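Pectate lyase (Bacillus subtilis, PDB 5AMV) cleaves polygalacturonate by calcium-dependent beta-elimination, releasing oligosaccharides with unsaturated galacturonosyl groups at their non-reducing ends. Local coordinates at residues Val141-Ser149 against Tyr183-Ile194. Residues are numbered along the deposited sequence; the frame is centred on the assembly and turned at random.
Sequences VGGNFQIKS and YDNITINGGTHI. With CA (calcium ion), chain C.
Ile147 packs closely on the buried face of this strand pair: its CG2 meets Ile194 CD1 tip to tip at 3.5 Å, while its CD1 lies alongside Ile186 CG2, 3.9 Å away. With CG1 anti to the carbonyl carbon (chi1 -51°), the two branches of Ile147 diverge to reach both isoleucines. From this face the Phe145 ring leads away to an edge-to-face contact with Phe159. Strands 144-147 and 186-189 pair through backbone bonds such as Thr187 N to Phe145 O (2.8 Å), as neighbouring strands, from adjacent coils, in one parallel sheet of the right-handed parallel beta-helix of polysaccharide lyase family 1. The other face is looser, polar and partly exposed, ending at exposed Lys148, salt-bridged to Glu48. Here Asn189 ND2 donates to Gln146 OE1 at 2.9 Å, standing 50° above the carbonyl plane, and Gln146 NE2 bonds onward to Asp124. Shortening Gln146 to an alanine would probably leave Asn189 ND2 without this acceptor and remove the bond to Asp124. Toward the start of strand 186-189, at buried Asp184, Thr187 OG1 donates to Asp184 OD2 (2.8 Å), consistent with holding the carboxylate that chelates the calcium ion through both oxygens, alongside Asp223, Asp227 and three waters.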
loop_
_atom_site.group_PDB
_atom_site.type_symbol
_atom_site.label_atom_id
_atom_site.label_comp_id
_atom_site.label_asym_id
_atom_site.label_seq_id
_atom_site.Cartn_x
_atom_site.Cartn_y
_atom_site.Cartn_z
ATOM N N VAL A 141 -4.295 5.482 12.791
ATOM C CA VAL A 141 -5.414 6.117 12.141
ATOM C C VAL A 141 -4.970 7.425 11.505
ATOM O O VAL A 141 -4.441 8.297 12.199
ATOM C CB VAL A 141 -6.611 6.385 13.143
ATOM C CG1 VAL A 141 -7.788 7.004 12.412
ATOM C CG2 VAL A 141 -7.074 5.038 13.753
ATOM N N GLY A 142 -5.148 7.547 10.186
ATOM C CA GLY A 142 -4.733 8.773 9.471
ATOM C C GLY A 142 -3.255 8.851 9.082
ATOM O O GLY A 142 -2.884 9.698 8.281
ATOM N N GLY A 143 -2.431 7.946 9.617
ATOM C CA GLY A 143 -0.987 8.015 9.435
ATOM C C GLY A 143 -0.473 7.396 8.134
ATOM O O GLY A 143 -1.127 6.525 7.542
ATOM N N ASN A 144 0.697 7.850 7.739
ATOM C CA ASN A 144 1.401 7.298 6.566
ATOM C C ASN A 144 2.798 7.021 7.039
ATOM O O ASN A 144 3.563 7.961 7.314
ATOM C CB ASN A 144 1.362 8.338 5.438
ATOM C CG ASN A 144 2.059 7.871 4.133
ATOM O OD1 ASN A 144 2.781 6.842 4.044
ATOM N ND2 ASN A 144 1.820 8.625 3.126
ATOM N N PHE A 145 3.147 5.737 7.196
ATOM C CA PHE A 145 4.537 5.368 7.526
ATOM C C PHE A 145 5.342 5.382 6.228
ATOM O O PHE A 145 4.928 4.751 5.263
ATOM C CB PHE A 145 4.632 3.958 8.133
ATOM C CG PHE A 145 4.178 3.836 9.574
ATOM C CD1 PHE A 145 3.584 4.899 10.261
ATOM C CD2 PHE A 145 4.284 2.580 10.207
ATOM C CE1 PHE A 145 3.137 4.748 11.607
ATOM C CE2 PHE A 145 3.851 2.413 11.541
ATOM C CZ PHE A 145 3.271 3.490 12.227
ATOM N N GLN A 146 6.474 6.106 6.198
ATOM C CA GLN A 146 7.346 6.068 5.007
ATOM C C GLN A 146 8.621 5.313 5.356
ATOM O O GLN A 146 9.202 5.550 6.411
ATOM C CB GLN A 146 7.681 7.503 4.519
ATOM C CG GLN A 146 8.594 7.420 3.313
ATOM C CD GLN A 146 8.824 8.729 2.570
ATOM O OE1 GLN A 146 8.600 8.792 1.344
ATOM N NE2 GLN A 146 9.315 9.761 3.278
ATOM N N ILE A 147 9.022 4.376 4.501
ATOM C CA ILE A 147 10.236 3.616 4.751
ATOM C C ILE A 147 11.214 3.881 3.613
ATOM O O ILE A 147 10.996 3.415 2.488
ATOM C CB ILE A 147 9.984 2.067 4.955
ATOM C CG1 ILE A 147 8.887 1.821 5.990
ATOM C CG2 ILE A 147 11.307 1.395 5.339
ATOM C CD1 ILE A 147 8.255 0.374 5.907
ATOM N N LYS A 148 12.277 4.640 3.899
ATOM C CA LYS A 148 13.348 4.894 2.921
ATOM C C LYS A 148 14.596 4.118 3.295
ATOM O O LYS A 148 15.568 4.090 2.538
ATOM C CB LYS A 148 13.718 6.403 2.893
ATOM C CG LYS A 148 12.511 7.305 2.723
ATOM C CD LYS A 148 12.888 8.812 2.515
ATOM C CE LYS A 148 13.496 9.419 3.773
ATOM N NZ LYS A 148 13.982 10.836 3.537
ATOM N N SER A 149 14.544 3.474 4.448
ATOM C CA SER A 149 15.701 2.857 5.076
ATOM C C SER A 149 15.743 1.345 4.820
ATOM O O SER A 149 14.865 0.765 4.146
ATOM C CB SER A 149 15.584 3.115 6.575
ATOM O OG SER A 149 14.366 2.548 7.053
ATOM N N TYR A 183 -1.325 10.474 0.653
ATOM C CA TYR A 183 -0.963 9.564 1.762
ATOM C C TYR A 183 -1.349 8.154 1.480
ATOM O O TYR A 183 -2.490 7.883 1.117
ATOM C CB TYR A 183 -1.584 10.007 3.126
ATOM C CG TYR A 183 -1.340 11.466 3.342
ATOM C CD1 TYR A 183 -0.035 11.963 3.356
ATOM C CD2 TYR A 183 -2.413 12.365 3.448
ATOM C CE1 TYR A 183 0.204 13.321 3.460
ATOM C CE2 TYR A 183 -2.186 13.723 3.569
ATOM C CZ TYR A 183 -0.901 14.199 3.582
ATOM O OH TYR A 183 -0.689 15.562 3.624
ATOM N N ASP A 184 -0.390 7.264 1.693
ATOM C CA ASP A 184 -0.668 5.831 1.710
ATOM C C ASP A 184 -0.670 5.416 3.191
ATOM O O ASP A 184 -0.233 6.199 4.051
ATOM C CB ASP A 184 0.490 5.107 1.022
ATOM C CG ASP A 184 0.792 5.616 -0.370
ATOM O OD1 ASP A 184 -0.118 5.983 -1.139
ATOM O OD2 ASP A 184 1.984 5.580 -0.772
ATOM N N ASN A 185 -1.062 4.171 3.513
ATOM C CA ASN A 185 -0.812 3.679 4.884
ATOM C C ASN A 185 0.694 3.432 5.094
ATOM O O ASN A 185 1.260 3.860 6.104
ATOM C CB ASN A 185 -1.632 2.408 5.165
ATOM C CG ASN A 185 -3.079 2.598 4.799
ATOM O OD1 ASN A 185 -3.570 1.973 3.837
ATOM N ND2 ASN A 185 -3.802 3.462 5.553
ATOM N N ILE A 186 1.333 2.787 4.108
ATOM C CA ILE A 186 2.783 2.564 4.152
ATOM C C ILE A 186 3.347 2.832 2.742
ATOM O O ILE A 186 2.847 2.279 1.745
ATOM C CB ILE A 186 3.139 1.104 4.553
ATOM C CG1 ILE A 186 2.589 0.773 5.939
ATOM C CG2 ILE A 186 4.687 0.873 4.501
ATOM C CD1 ILE A 186 2.717 -0.722 6.296
ATOM N N THR A 187 4.347 3.721 2.686
ATOM C CA THR A 187 4.992 4.075 1.452
ATOM C C THR A 187 6.448 3.596 1.543
ATOM O O THR A 187 7.208 4.109 2.353
ATOM C CB THR A 187 4.986 5.632 1.252
ATOM O OG1 THR A 187 3.651 6.169 1.341
ATOM C CG2 THR A 187 5.607 5.965 -0.090
ATOM N N ILE A 188 6.846 2.633 0.702
ATOM C CA ILE A 188 8.253 2.203 0.654
ATOM C C ILE A 188 8.934 2.981 -0.425
ATOM O O ILE A 188 8.659 2.768 -1.606
ATOM C CB ILE A 188 8.382 0.681 0.429
ATOM C CG1 ILE A 188 7.508 -0.054 1.454
ATOM C CG2 ILE A 188 9.860 0.258 0.520
ATOM C CD1 ILE A 188 7.469 -1.623 1.259
ATOM N N ASN A 189 9.750 3.964 -0.032
ATOM C CA ASN A 189 10.326 4.884 -0.988
ATOM C C ASN A 189 11.847 4.684 -0.947
ATOM O O ASN A 189 12.516 5.304 -0.154
ATOM C CB ASN A 189 9.901 6.318 -0.600
ATOM C CG ASN A 189 10.616 7.380 -1.370
ATOM O OD1 ASN A 189 11.233 7.113 -2.404
ATOM N ND2 ASN A 189 10.516 8.630 -0.883
ATOM N N GLY A 190 12.361 3.767 -1.767
ATOM C CA GLY A 190 13.765 3.391 -1.729
ATOM C C GLY A 190 14.083 2.382 -0.636
ATOM O O GLY A 190 15.206 1.912 -0.531
ATOM N N GLY A 191 13.090 2.045 0.201
ATOM C CA GLY A 191 13.323 1.142 1.321
ATOM C C GLY A 191 13.668 -0.276 0.866
ATOM O O GLY A 191 13.229 -0.759 -0.200
ATOM N N THR A 192 14.469 -0.948 1.678
ATOM C CA THR A 192 14.986 -2.263 1.319
ATOM C C THR A 192 14.950 -3.182 2.540
ATOM O O THR A 192 15.084 -2.728 3.673
ATOM C CB THR A 192 16.474 -2.196 0.772
ATOM O OG1 THR A 192 17.292 -1.413 1.663
ATOM C CG2 THR A 192 16.556 -1.579 -0.620
ATOM N N HIS A 193 14.828 -4.485 2.303
ATOM C CA HIS A 193 14.729 -5.478 3.381
ATOM C C HIS A 193 13.597 -5.119 4.322
ATOM O O HIS A 193 13.802 -4.710 5.468
ATOM C CB HIS A 193 16.055 -5.723 4.129
ATOM C CG HIS A 193 17.100 -6.324 3.251
ATOM N ND1 HIS A 193 18.146 -5.590 2.740
ATOM C CD2 HIS A 193 17.193 -7.560 2.713
ATOM C CE1 HIS A 193 18.899 -6.381 1.988
ATOM N NE2 HIS A 193 18.340 -7.578 1.948
ATOM N N ILE A 194 12.388 -5.299 3.807
ATOM C CA ILE A 194 11.180 -4.926 4.533
ATOM C C ILE A 194 10.230 -6.107 4.606
ATOM O O ILE A 194 10.042 -6.794 3.645
ATOM C CB ILE A 194 10.497 -3.677 3.909
ATOM C CG1 ILE A 194 11.421 -2.441 4.109
ATOM C CG2 ILE A 194 9.082 -3.386 4.554
ATOM C CD1 ILE A 194 11.221 -1.369 3.139
HETATM CA CA CA C . 1.275 6.145 -2.995
HETATM O O HOH W 1 -3.134 4.592 8.128
HETATM O O HOH W 2 15.787 5.530 0.260
HETATM O O HOH W 3 1.136 6.005 -5.332
HETATM O O HOH W 4 3.518 5.812 -3.487
HETATM O O HOH W 5 1.703 8.349 -2.321
#